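Local coordinates for protein cytochrome P450 (Bacillus megaterium, PDB 5L92) that binds corticosterone at its heme iron and, as a cytochrome P450, probably acts as a monooxygenase that oxidises steroids, at residues A[110-115]-A[362-367]; A[138-143]-A[242-247]; A[45-50]-A[305-310]. One frame throughout, in Å; residues are numbered along the deposited sequence.

Contact 2 lies at the active site. Its segment 242-247 lines both the heme and the corticosterone pocket. The centre of contact 2 is about 9 Å from the centre of the chain. Contact 1 adjoins it, with centres about 13 Å apart. The two touch: Met365 CE is 3.5 Å from Leu138 O, and Ile115 CG2 is 4.0 Å from Leu142 CD1. Contact 1 is further from the cofactor, its Ile115 side chain lying about 10 Å from the heme. Contact 3 belongs to the sheet region. Its centre is about 33 Å from that of contact 2 and about 40 Å from that of contact 1. Contacts 1 and 3 lie on opposite sides of the chain's centre.

Contact 1 (A[110-115]-A[362-367]); sequences AWEPKI and AKIMLA
Ile115 and Ile364 form the apolar part of this contact. Their CG2 methyls meet, with Ile115 CG2 3.7 Å from Ile364 CG2, and the two side chains cross at about a right angle. Ile364 also reaches Glu112. Its CG1 is anti to the carbonyl carbon (chi1 -68°), and the chain then runs on extended to CD1. This methyl rests on the backbone of helix 112-125, with Ile364 CD1 3.7 Å from Glu112 O. It also touches the stem of that glutamate, with Ile364 CD1 3.8 Å from Glu112 CG.

The helices joined are 112-125 and 355-372. They correspond to the D and L helices of the P450 fold, two members of its conserved helical core bundle with E and I. Helix 141-151 closes the packing on one side, where Leu142 touches both Ile115 and Met365. Ile360, one turn before Ile364, also packs on Ile115 and Glu112.

The charged part lies at the partly exposed margin. Glu112 and Lys363 form a long salt bridge, with Glu112 OE1 3.9 Å from Lys363 NZ. The lysine chain bends at chi3 (64°) and again at chi4, which brings its ammonium group round to the carboxylate. At this length the pair probably acts as a general charge attraction. No hydrogen bond links the two segments.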
loop_
_atom_site.group_PDB
_atom_site.type_symbol
_atom_site.label_atom_id
_atom_site.label_comp_id
_atom_site.label_asym_id
_atom_site.label_seq_id
_atom_site.Cartn_x
_atom_site.Cartn_y
_atom_site.Cartn_z
ATOM N N ALA A 110 19.766 -4.765 6.362
ATOM C CA ALA A 110 20.802 -4.919 5.348
ATOM C C ALA A 110 20.608 -3.982 4.164
ATOM O O ALA A 110 21.579 -3.640 3.480
ATOM C CB ALA A 110 20.822 -6.370 4.850
ATOM N N TRP A 111 19.374 -3.583 3.873
ATOM C CA TRP A 111 19.132 -2.733 2.712
ATOM C C TRP A 111 19.313 -1.245 2.994
ATOM O O TRP A 111 19.259 -0.445 2.053
ATOM C CB TRP A 111 17.721 -2.954 2.174
ATOM C CG TRP A 111 17.558 -4.218 1.386
ATOM C CD1 TRP A 111 17.271 -5.465 1.873
ATOM C CD2 TRP A 111 17.667 -4.354 -0.032
ATOM N NE1 TRP A 111 17.206 -6.364 0.839
ATOM C CE2 TRP A 111 17.448 -5.705 -0.340
ATOM C CE3 TRP A 111 17.922 -3.461 -1.071
ATOM C CZ2 TRP A 111 17.486 -6.186 -1.640
ATOM C CZ3 TRP A 111 17.950 -3.935 -2.357
ATOM C CH2 TRP A 111 17.739 -5.288 -2.632
ATOM N N GLU A 112 19.542 -0.852 4.248
ATOM C CA GLU A 112 19.634 0.574 4.560
ATOM C C GLU A 112 20.664 1.298 3.716
ATOM O O GLU A 112 20.323 2.345 3.135
ATOM C CB GLU A 112 19.928 0.775 6.047
ATOM C CG GLU A 112 18.713 0.613 6.931
ATOM C CD GLU A 112 18.882 1.303 8.278
ATOM O OE1 GLU A 112 19.210 2.522 8.306
ATOM O OE2 GLU A 112 18.700 0.616 9.310
ATOM N N PRO A 113 21.914 0.816 3.588
ATOM C CA PRO A 113 22.910 1.577 2.810
ATOM C C PRO A 113 22.586 1.643 1.335
ATOM O O PRO A 113 22.932 2.637 0.682
ATOM C CB PRO A 113 24.234 0.823 3.071
ATOM C CG PRO A 113 23.957 -0.085 4.254
ATOM C CD PRO A 113 22.482 -0.426 4.124
ATOM N N LYS A 114 21.952 0.608 0.779
ATOM C CA LYS A 114 21.430 0.712 -0.580
ATOM C C LYS A 114 20.373 1.811 -0.662
ATOM O O LYS A 114 20.405 2.664 -1.555
ATOM C CB LYS A 114 20.838 -0.632 -1.042
ATOM C CG LYS A 114 21.842 -1.722 -1.298
ATOM C CD LYS A 114 21.189 -3.013 -1.811
ATOM C CE LYS A 114 22.226 -4.117 -1.961
ATOM N NZ LYS A 114 21.630 -5.470 -2.206
ATOM N N ILE A 115 19.423 1.804 0.269
ATOM C CA ILE A 115 18.349 2.797 0.226
ATOM C C ILE A 115 18.930 4.199 0.346
ATOM O O ILE A 115 18.538 5.120 -0.386
ATOM C CB ILE A 115 17.310 2.497 1.323
ATOM C CG1 ILE A 115 16.574 1.193 0.980
ATOM C CG2 ILE A 115 16.274 3.656 1.453
ATOM C CD1 ILE A 115 15.961 0.441 2.149
ATOM N N ALA A 362 10.811 4.672 4.012
ATOM C CA ALA A 362 10.206 5.969 4.326
ATOM C C ALA A 362 11.116 6.821 5.216
ATOM O O ALA A 362 11.390 7.988 4.913
ATOM C CB ALA A 362 8.858 5.735 4.998
ATOM N N LYS A 363 11.574 6.254 6.330
ATOM C CA LYS A 363 12.496 6.937 7.244
ATOM C C LYS A 363 13.708 7.524 6.522
ATOM O O LYS A 363 13.988 8.721 6.611
ATOM C CB LYS A 363 12.958 5.959 8.331
ATOM C CG LYS A 363 13.758 6.606 9.457
ATOM C CD LYS A 363 14.335 5.537 10.381
ATOM C CE LYS A 363 15.319 4.673 9.640
ATOM N NZ LYS A 363 16.439 4.201 10.504
ATOM N N ILE A 364 14.449 6.686 5.801
ATOM C CA ILE A 364 15.675 7.139 5.161
ATOM C C ILE A 364 15.372 8.256 4.173
ATOM O O ILE A 364 16.064 9.278 4.136
ATOM C CB ILE A 364 16.382 5.940 4.488
ATOM C CG1 ILE A 364 16.892 4.985 5.564
ATOM C CG2 ILE A 364 17.445 6.422 3.536
ATOM C CD1 ILE A 364 17.528 3.695 5.077
ATOM N N MET A 365 14.332 8.091 3.357
ATOM C CA MET A 365 14.038 9.137 2.380
ATOM C C MET A 365 13.558 10.416 3.074
ATOM O O MET A 365 13.942 11.524 2.703
ATOM C CB MET A 365 13.010 8.633 1.383
ATOM C CG MET A 365 12.431 9.665 0.436
ATOM S SD MET A 365 13.604 10.475 -0.639
ATOM C CE MET A 365 13.645 9.304 -2.012
ATOM N N LEU A 366 12.695 10.287 4.056
ATOM C CA LEU A 366 12.123 11.495 4.641
ATOM C C LEU A 366 13.157 12.264 5.463
ATOM O O LEU A 366 13.195 13.495 5.397
ATOM C CB LEU A 366 10.918 11.147 5.480
ATOM C CG LEU A 366 9.678 10.751 4.659
ATOM C CD1 LEU A 366 8.664 10.075 5.535
ATOM C CD2 LEU A 366 9.083 11.929 3.932
ATOM N N ALA A 367 14.023 11.554 6.201
ATOM C CA ALA A 367 15.033 12.213 7.032
ATOM C C ALA A 367 15.971 13.035 6.166
ATOM O O ALA A 367 16.370 14.149 6.528
ATOM C CB ALA A 367 15.820 11.175 7.833
#

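Contact 2 (A[138-143]-A[242-247]); sequences LSYPLP and AGNETT. With HEM (protoporphyrin IX containing Fe), chain C; C0R (corticosterone), chain D.
Pro143 packs against Gly243 and Thr247 in the tight part of this buried contact. Pro143 CG lies 3.8 Å from Thr247 CG2, and Pro143 C is 3.4 Å from Gly243 O. The two backbones come close here, with Pro143 CA 5.5 Å from Gly243 CA. Thr247 turns its methyl to the proline, while its OG1 bonds to Glu361.

The side toward Tyr140 is looser and is bridged by polar groups. A water donates to Tyr140 O and to Gly243 O, 2.9 Å from each. Gly243 O therefore takes a water where an unbroken helix would supply the N-H of Thr247. Beyond the water, Tyr140 OH donates to Asn244 OD1 at 2.8 Å. The C=O...donor angle is 155°, and the ring and amide planes are 47° apart. Tyr140 OH also bonds to Gln158, and Lys162 makes a cation-pi contact with the ring. Asn244 ND2 bonds to Leu240 O, so both ends of the amide are held and its rotation is fixed.

Segment 242-247 contains the break in the P450 I-helix, between helices 229-245 and 247-260. Thr246 places OG1 between its backbone N and carbonyl carbon (chi1 59°), and Thr246 OG1 donates to Ala242 O at 2.8 Å. Thr246 matches the I-helix threonine that in P450s generally assists oxygen activation, and probably does so here. Ala242 CB touches the steroid, 3.4 Å from corticosterone C4.

Corticosterone O1, the ketone oxygen, binds the heme iron FE at 1.9 Å, across from Cys352. It thus occupies the position where oxygen would bind. The observed pose is therefore unlikely to be one that is hydroxylated directly.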
loop_
_atom_site.group_PDB
_atom_site.type_symbol
_atom_site.label_atom_id
_atom_site.label_comp_id
_atom_site.label_asym_id
_atom_site.label_seq_id
_atom_site.Cartn_x
_atom_site.Cartn_y
_atom_site.Cartn_z
ATOM N N LEU A 138 11.098 11.282 -6.363
ATOM C CA LEU A 138 11.630 10.758 -5.105
ATOM C C LEU A 138 10.785 9.621 -4.546
ATOM O O LEU A 138 11.249 8.489 -4.468
ATOM C CB LEU A 138 11.752 11.886 -4.077
ATOM C CG LEU A 138 12.758 13.002 -4.425
ATOM C CD1 LEU A 138 12.622 14.196 -3.538
ATOM C CD2 LEU A 138 14.214 12.466 -4.376
ATOM N N SER A 139 9.536 9.889 -4.167
ATOM C CA SER A 139 8.783 8.846 -3.477
ATOM C C SER A 139 8.401 7.694 -4.408
ATOM O O SER A 139 8.221 6.574 -3.933
ATOM C CB SER A 139 7.521 9.417 -2.832
ATOM O OG SER A 139 6.606 9.778 -3.824
ATOM N N TYR A 140 8.225 7.936 -5.718
ATOM C CA TYR A 140 7.896 6.821 -6.616
ATOM C C TYR A 140 9.177 6.041 -6.981
ATOM O O TYR A 140 9.250 4.832 -6.748
ATOM C CB TYR A 140 7.148 7.284 -7.894
ATOM C CG TYR A 140 7.205 6.190 -8.934
ATOM C CD1 TYR A 140 6.513 4.999 -8.729
ATOM C CD2 TYR A 140 8.043 6.273 -10.037
ATOM C CE1 TYR A 140 6.608 3.943 -9.601
ATOM C CE2 TYR A 140 8.151 5.180 -10.942
ATOM C CZ TYR A 140 7.427 4.021 -10.703
ATOM O OH TYR A 140 7.503 2.918 -11.563
ATOM N N PRO A 141 10.225 6.687 -7.499
ATOM C CA PRO A 141 11.409 5.904 -7.953
ATOM C C PRO A 141 12.080 5.085 -6.865
ATOM O O PRO A 141 12.458 3.930 -7.117
ATOM C CB PRO A 141 12.360 6.976 -8.486
ATOM C CG PRO A 141 11.543 8.174 -8.713
ATOM C CD PRO A 141 10.364 8.115 -7.786
ATOM N N LEU A 142 12.287 5.639 -5.671
ATOM C CA LEU A 142 13.060 4.874 -4.693
ATOM C C LEU A 142 12.470 3.498 -4.476
ATOM O O LEU A 142 13.214 2.505 -4.586
ATOM C CB LEU A 142 13.213 5.633 -3.376
ATOM C CG LEU A 142 13.679 4.808 -2.163
ATOM C CD1 LEU A 142 15.122 4.334 -2.283
ATOM C CD2 LEU A 142 13.519 5.568 -0.901
ATOM N N PRO A 143 11.181 3.342 -4.183
ATOM C CA PRO A 143 10.706 1.999 -3.849
ATOM C C PRO A 143 10.654 1.031 -5.041
ATOM O O PRO A 143 10.761 -0.181 -4.832
ATOM C CB PRO A 143 9.334 2.280 -3.256
ATOM C CG PRO A 143 9.440 3.680 -2.751
ATOM C CD PRO A 143 10.197 4.368 -3.790
ATOM N N ALA A 242 3.195 -3.781 -5.290
ATOM C CA ALA A 242 3.547 -3.203 -3.999
ATOM C C ALA A 242 4.726 -2.247 -4.115
ATOM O O ALA A 242 4.749 -1.199 -3.466
ATOM C CB ALA A 242 3.893 -4.311 -3.022
ATOM N N GLY A 243 5.727 -2.601 -4.918
ATOM C CA GLY A 243 6.877 -1.736 -5.127
ATOM C C GLY A 243 6.580 -0.481 -5.936
ATOM O O GLY A 243 7.439 0.407 -6.011
ATOM N N ASN A 244 5.385 -0.398 -6.530
ATOM C CA ASN A 244 4.977 0.727 -7.353
ATOM C C ASN A 244 3.852 1.566 -6.750
ATOM O O ASN A 244 3.521 2.604 -7.312
ATOM C CB ASN A 244 4.509 0.216 -8.726
ATOM C CG ASN A 244 5.667 -0.053 -9.690
ATOM O OD1 ASN A 244 5.988 0.771 -10.539
ATOM N ND2 ASN A 244 6.281 -1.212 -9.559
ATOM N N GLU A 245 3.245 1.157 -5.650
ATOM C CA GLU A 245 1.907 1.656 -5.334
ATOM C C GLU A 245 1.609 1.860 -3.850
ATOM O O GLU A 245 0.448 2.147 -3.528
ATOM C CB GLU A 245 0.821 0.679 -5.886
ATOM C CG GLU A 245 0.804 0.447 -7.402
ATOM C CD GLU A 245 0.467 1.700 -8.214
ATOM O OE1 GLU A 245 -0.122 2.643 -7.666
ATOM O OE2 GLU A 245 0.786 1.739 -9.417
ATOM N N THR A 246 2.566 1.629 -2.940
ATOM C CA THR A 246 2.312 1.745 -1.498
ATOM C C THR A 246 3.247 2.731 -0.832
ATOM O O THR A 246 2.836 3.850 -0.501
ATOM C CB THR A 246 2.445 0.377 -0.833
ATOM O OG1 THR A 246 3.766 -0.122 -1.068
ATOM C CG2 THR A 246 1.437 -0.610 -1.380
ATOM N N THR A 247 4.519 2.354 -0.614
ATOM C CA THR A 247 5.481 3.207 0.070
ATOM C C THR A 247 5.572 4.586 -0.555
ATOM O O THR A 247 5.777 5.581 0.163
ATOM C CB THR A 247 6.861 2.533 0.076
ATOM O OG1 THR A 247 6.764 1.292 0.774
ATOM C CG2 THR A 247 7.900 3.397 0.756
HETATM C CHA HEM C . -0.301 -7.112 2.585
HETATM C CHB HEM C . -0.395 -2.264 3.226
HETATM C CHC HEM C . 4.075 -1.861 1.504
HETATM C CHD HEM C . 3.939 -6.579 0.427
HETATM C C1A HEM C . -0.681 -5.827 2.950
HETATM C C2A HEM C . -1.903 -5.485 3.645
HETATM C C3A HEM C . -1.932 -4.154 3.807
HETATM C C4A HEM C . -0.719 -3.603 3.248
HETATM C CMA HEM C . -3.049 -3.344 4.496
HETATM C CAA HEM C . -3.002 -6.484 4.102
HETATM C CBA HEM C . -3.751 -7.108 2.923
HETATM C CGA HEM C . -5.015 -7.802 3.356
HETATM O O1A HEM C . -5.188 -8.101 4.544
HETATM O O2A HEM C . -5.894 -8.056 2.515
HETATM C C1B HEM C . 0.810 -1.708 2.867
HETATM C C2B HEM C . 1.250 -0.335 3.076
HETATM C C3B HEM C . 2.493 -0.244 2.574
HETATM C C4B HEM C . 2.857 -1.541 2.036
HETATM C CMB HEM C . 0.426 0.757 3.784
HETATM C CAB HEM C . 3.476 0.945 2.551
HETATM C CBB HEM C . 3.410 1.965 3.421
HETATM C C1C HEM C . 4.432 -3.114 1.063
HETATM C C2C HEM C . 5.649 -3.449 0.373
HETATM C C3C HEM C . 5.614 -4.740 0.098
HETATM C C4C HEM C . 4.361 -5.279 0.550
HETATM C CMC HEM C . 6.836 -2.504 0.051
HETATM C CAC HEM C . 6.747 -5.442 -0.660
HETATM C CBC HEM C . 7.379 -6.474 -0.110
HETATM C C1D HEM C . 2.791 -7.142 0.904
HETATM C C2D HEM C . 2.428 -8.537 0.755
HETATM C C3D HEM C . 1.244 -8.710 1.360
HETATM C C4D HEM C . 0.837 -7.411 1.887
HETATM C CMD HEM C . 3.314 -9.564 0.001
HETATM C CAD HEM C . 0.408 -10.007 1.498
HETATM C CBD HEM C . 0.712 -10.722 2.830
HETATM C CGD HEM C . -0.178 -11.919 3.100
HETATM O O1D HEM C . 0.201 -12.794 3.912
HETATM O O2D HEM C . -1.300 -12.026 2.541
HETATM N NA HEM C . 0.042 -4.665 2.716
HETATM N NB HEM C . 1.811 -2.396 2.216
HETATM N NC HEM C . 3.660 -4.260 1.144
HETATM N ND HEM C . 1.782 -6.492 1.566
HETATM FE FE HEM C . 1.898 -4.468 1.976
HETATM C C1 C0R D . -2.301 -3.945 -1.194
HETATM C C2 C0R D . -1.201 -3.584 -0.180
HETATM C C3 C0R D . 0.262 -4.117 -0.537
HETATM C C4 C0R D . 0.576 -4.366 -2.095
HETATM C C5 C0R D . -0.571 -4.268 -3.102
HETATM C C6 C0R D . -0.262 -4.450 -4.645
HETATM C C7 C0R D . -1.334 -5.496 -5.281
HETATM C C8 C0R D . -2.764 -5.106 -4.955
HETATM C C9 C0R D . -3.031 -4.883 -3.405
HETATM C C10 C0R D . -2.029 -3.931 -2.660
HETATM C C11 C0R D . -4.592 -4.551 -3.194
HETATM C C12 C0R D . -5.545 -5.683 -3.914
HETATM C C13 C0R D . -5.283 -5.873 -5.392
HETATM C C14 C0R D . -3.681 -6.170 -5.590
HETATM C C15 C0R D . -3.555 -6.310 -6.907
HETATM C C16 C0R D . -4.879 -7.138 -7.329
HETATM C C17 C0R D . -5.842 -6.984 -5.936
HETATM C C18 C0R D . -5.717 -4.601 -6.195
HETATM C C19 C0R D . -2.167 -2.464 -3.130
HETATM C C20 C0R D . -7.352 -6.920 -6.299
HETATM C C21 C0R D . -8.416 -7.683 -5.495
HETATM O O1 C0R D . 1.203 -4.254 0.237
HETATM O O2 C0R D . -4.884 -3.350 -3.681
HETATM O O3 C0R D . -7.713 -6.251 -7.261
HETATM O O4 C0R D . -9.687 -7.246 -5.968
HETATM O O HOH W 1 6.941 3.256 -6.016
#

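Contact 3 (A[45-50]-A[305-310]); sequences QVWDVF and KKLKAG
Strands 46-49 and 305-307 run at 134° to each other, with 10.0 Å between their axes at closest approach. They are nearest at Trp47 and Leu307, with Trp47 CA 7.9 Å from Leu307 CA. No hydrogen bond joins the two segments, and the contact is made by side chains around one indole.

Leu307 sits over one face of Trp47. Its CG is 3.5 Å from the centroid of the five-membered ring and only 5° off the ring normal, a clear CH-pi contact. Leu307 CD1 spreads toward the ring junction, 3.9 Å from Trp47 CD2. The six-membered ring reaches the strand itself, with Trp47 CZ2 3.7 Å from Lys306 O. It also touches the base of Lys305, with Trp47 CZ3 3.8 Å from Lys305 CB. Lys305 then bends at chi2 (-75°), its CD staying beside the ring, and its NZ bonds to Val38 O.

Two beta elements of the P450 fold meet here. Strand 46-49 lies in the mixed sheet, between 38-41 and 312-315. Strand 305-307 pairs with 300-302 in a separate two-stranded hairpin, within which Leu307 also packs on Val300 and Leu302.

Around the indole, Trp40 makes an edge-to-face contact. Trp47 NE1 bonds to Glu311 OE1, which also accepts the backbone N-H of Lys308, and this ties the ring to the connection between strands 305-307 and 312-315. With an alanine in place of Trp47, Leu307 would probably lose the face it rests on, a gap would open between sheet and hairpin, and Glu311 would be left without the indole N-H.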
loop_
_atom_site.group_PDB
_atom_site.type_symbol
_atom_site.label_atom_id
_atom_site.label_comp_id
_atom_site.label_asym_id
_atom_site.label_seq_id
_atom_site.Cartn_x
_atom_site.Cartn_y
_atom_site.Cartn_z
ATOM N N GLN A 45 -23.220 -2.708 -2.922
ATOM C CA GLN A 45 -23.404 -4.157 -2.722
ATOM C C GLN A 45 -22.349 -4.735 -1.759
ATOM O O GLN A 45 -21.761 -5.789 -1.999
ATOM C CB GLN A 45 -23.364 -4.881 -4.078
ATOM C CG GLN A 45 -24.453 -4.482 -5.037
ATOM C CD GLN A 45 -25.758 -5.193 -4.734
ATOM O OE1 GLN A 45 -25.856 -6.388 -4.921
ATOM N NE2 GLN A 45 -26.751 -4.457 -4.220
ATOM N N VAL A 46 -22.098 -4.028 -0.658
ATOM C CA VAL A 46 -21.119 -4.460 0.335
ATOM C C VAL A 46 -21.611 -4.071 1.724
ATOM O O VAL A 46 -22.398 -3.135 1.893
ATOM C CB VAL A 46 -19.695 -3.853 0.091
ATOM C CG1 VAL A 46 -19.107 -4.288 -1.246
ATOM C CG2 VAL A 46 -19.716 -2.337 0.187
ATOM N N TRP A 47 -21.117 -4.788 2.725
ATOM C CA TRP A 47 -21.172 -4.358 4.115
ATOM C C TRP A 47 -19.939 -3.518 4.419
ATOM O O TRP A 47 -18.832 -4.045 4.438
ATOM C CB TRP A 47 -21.179 -5.543 5.077
ATOM C CG TRP A 47 -22.360 -6.352 5.060
ATOM C CD1 TRP A 47 -22.562 -7.469 4.333
ATOM C CD2 TRP A 47 -23.542 -6.138 5.817
ATOM N NE1 TRP A 47 -23.785 -7.994 4.607
ATOM C CE2 TRP A 47 -24.423 -7.181 5.504
ATOM C CE3 TRP A 47 -23.936 -5.171 6.745
ATOM C CZ2 TRP A 47 -25.687 -7.292 6.072
ATOM C CZ3 TRP A 47 -25.203 -5.276 7.315
ATOM C CH2 TRP A 47 -26.062 -6.338 6.974
ATOM N N ASP A 48 -20.144 -2.234 4.667
ATOM C CA ASP A 48 -19.108 -1.359 5.188
ATOM C C ASP A 48 -18.937 -1.560 6.694
ATOM O O ASP A 48 -19.915 -1.759 7.422
ATOM C CB ASP A 48 -19.477 0.087 4.901
ATOM C CG ASP A 48 -19.414 0.419 3.438
ATOM O OD1 ASP A 48 -18.515 -0.066 2.727
ATOM O OD2 ASP A 48 -20.271 1.195 2.998
ATOM N N VAL A 49 -17.683 -1.541 7.151
ATOM C CA VAL A 49 -17.337 -1.671 8.576
ATOM C C VAL A 49 -16.404 -0.513 8.953
ATOM O O VAL A 49 -15.259 -0.444 8.479
ATOM C CB VAL A 49 -16.691 -3.026 8.861
ATOM C CG1 VAL A 49 -16.258 -3.145 10.305
ATOM C CG2 VAL A 49 -17.675 -4.152 8.493
ATOM N N PHE A 50 -16.875 0.370 9.832
ATOM C CA PHE A 50 -16.198 1.637 10.070
ATOM C C PHE A 50 -15.549 1.773 11.439
ATOM O O PHE A 50 -14.719 2.664 11.615
ATOM C CB PHE A 50 -17.179 2.803 9.900
ATOM C CG PHE A 50 -17.683 2.995 8.490
ATOM C CD1 PHE A 50 -16.924 3.652 7.545
ATOM C CD2 PHE A 50 -18.942 2.557 8.123
ATOM C CE1 PHE A 50 -17.400 3.835 6.228
ATOM C CE2 PHE A 50 -19.420 2.752 6.831
ATOM C CZ PHE A 50 -18.641 3.386 5.882
ATOM N N LYS A 305 -25.462 -7.067 13.285
ATOM C CA LYS A 305 -25.943 -7.206 11.926
ATOM C C LYS A 305 -25.671 -8.620 11.437
ATOM O O LYS A 305 -24.706 -9.252 11.846
ATOM C CB LYS A 305 -25.256 -6.191 11.016
ATOM C CG LYS A 305 -25.622 -4.733 11.316
ATOM C CD LYS A 305 -27.025 -4.411 10.797
ATOM C CE LYS A 305 -27.438 -2.992 11.176
ATOM N NZ LYS A 305 -26.929 -2.010 10.181
ATOM N N LYS A 306 -26.510 -9.106 10.546
ATOM C CA LYS A 306 -26.485 -10.512 10.154
ATOM C C LYS A 306 -25.951 -10.607 8.729
ATOM O O LYS A 306 -26.690 -10.435 7.761
ATOM C CB LYS A 306 -27.877 -11.123 10.294
ATOM C CG LYS A 306 -28.362 -11.104 11.741
ATOM C CD LYS A 306 -29.801 -11.534 11.858
ATOM C CE LYS A 306 -29.935 -13.038 11.653
ATOM N NZ LYS A 306 -31.332 -13.471 11.327
ATOM N N LEU A 307 -24.664 -10.900 8.611
ATOM C CA LEU A 307 -24.030 -11.004 7.313
ATOM C C LEU A 307 -24.258 -12.419 6.790
ATOM O O LEU A 307 -24.251 -13.375 7.558
ATOM C CB LEU A 307 -22.545 -10.663 7.437
ATOM C CG LEU A 307 -22.190 -9.174 7.646
ATOM C CD1 LEU A 307 -22.838 -8.522 8.842
ATOM C CD2 LEU A 307 -20.726 -9.005 7.813
ATOM N N LYS A 308 -24.527 -12.544 5.495
ATOM C CA LYS A 308 -24.847 -13.831 4.891
ATOM C C LYS A 308 -23.670 -14.358 4.082
ATOM O O LYS A 308 -22.926 -13.586 3.459
ATOM C CB LYS A 308 -26.064 -13.750 3.959
ATOM C CG LYS A 308 -27.264 -13.109 4.570
ATOM C CD LYS A 308 -27.715 -13.858 5.815
ATOM C CE LYS A 308 -29.060 -13.352 6.271
ATOM N NZ LYS A 308 -30.054 -13.635 5.186
ATOM N N ALA A 309 -23.543 -15.683 4.080
ATOM C CA ALA A 309 -22.592 -16.385 3.230
ATOM C C ALA A 309 -22.531 -15.755 1.850
ATOM O O ALA A 309 -23.564 -15.518 1.221
ATOM C CB ALA A 309 -22.997 -17.869 3.122
ATOM N N GLY A 310 -21.303 -15.491 1.374
ATOM C CA GLY A 310 -21.113 -14.966 0.040
ATOM C C GLY A 310 -21.255 -13.464 -0.132
ATOM O O GLY A 310 -20.960 -12.952 -1.216
#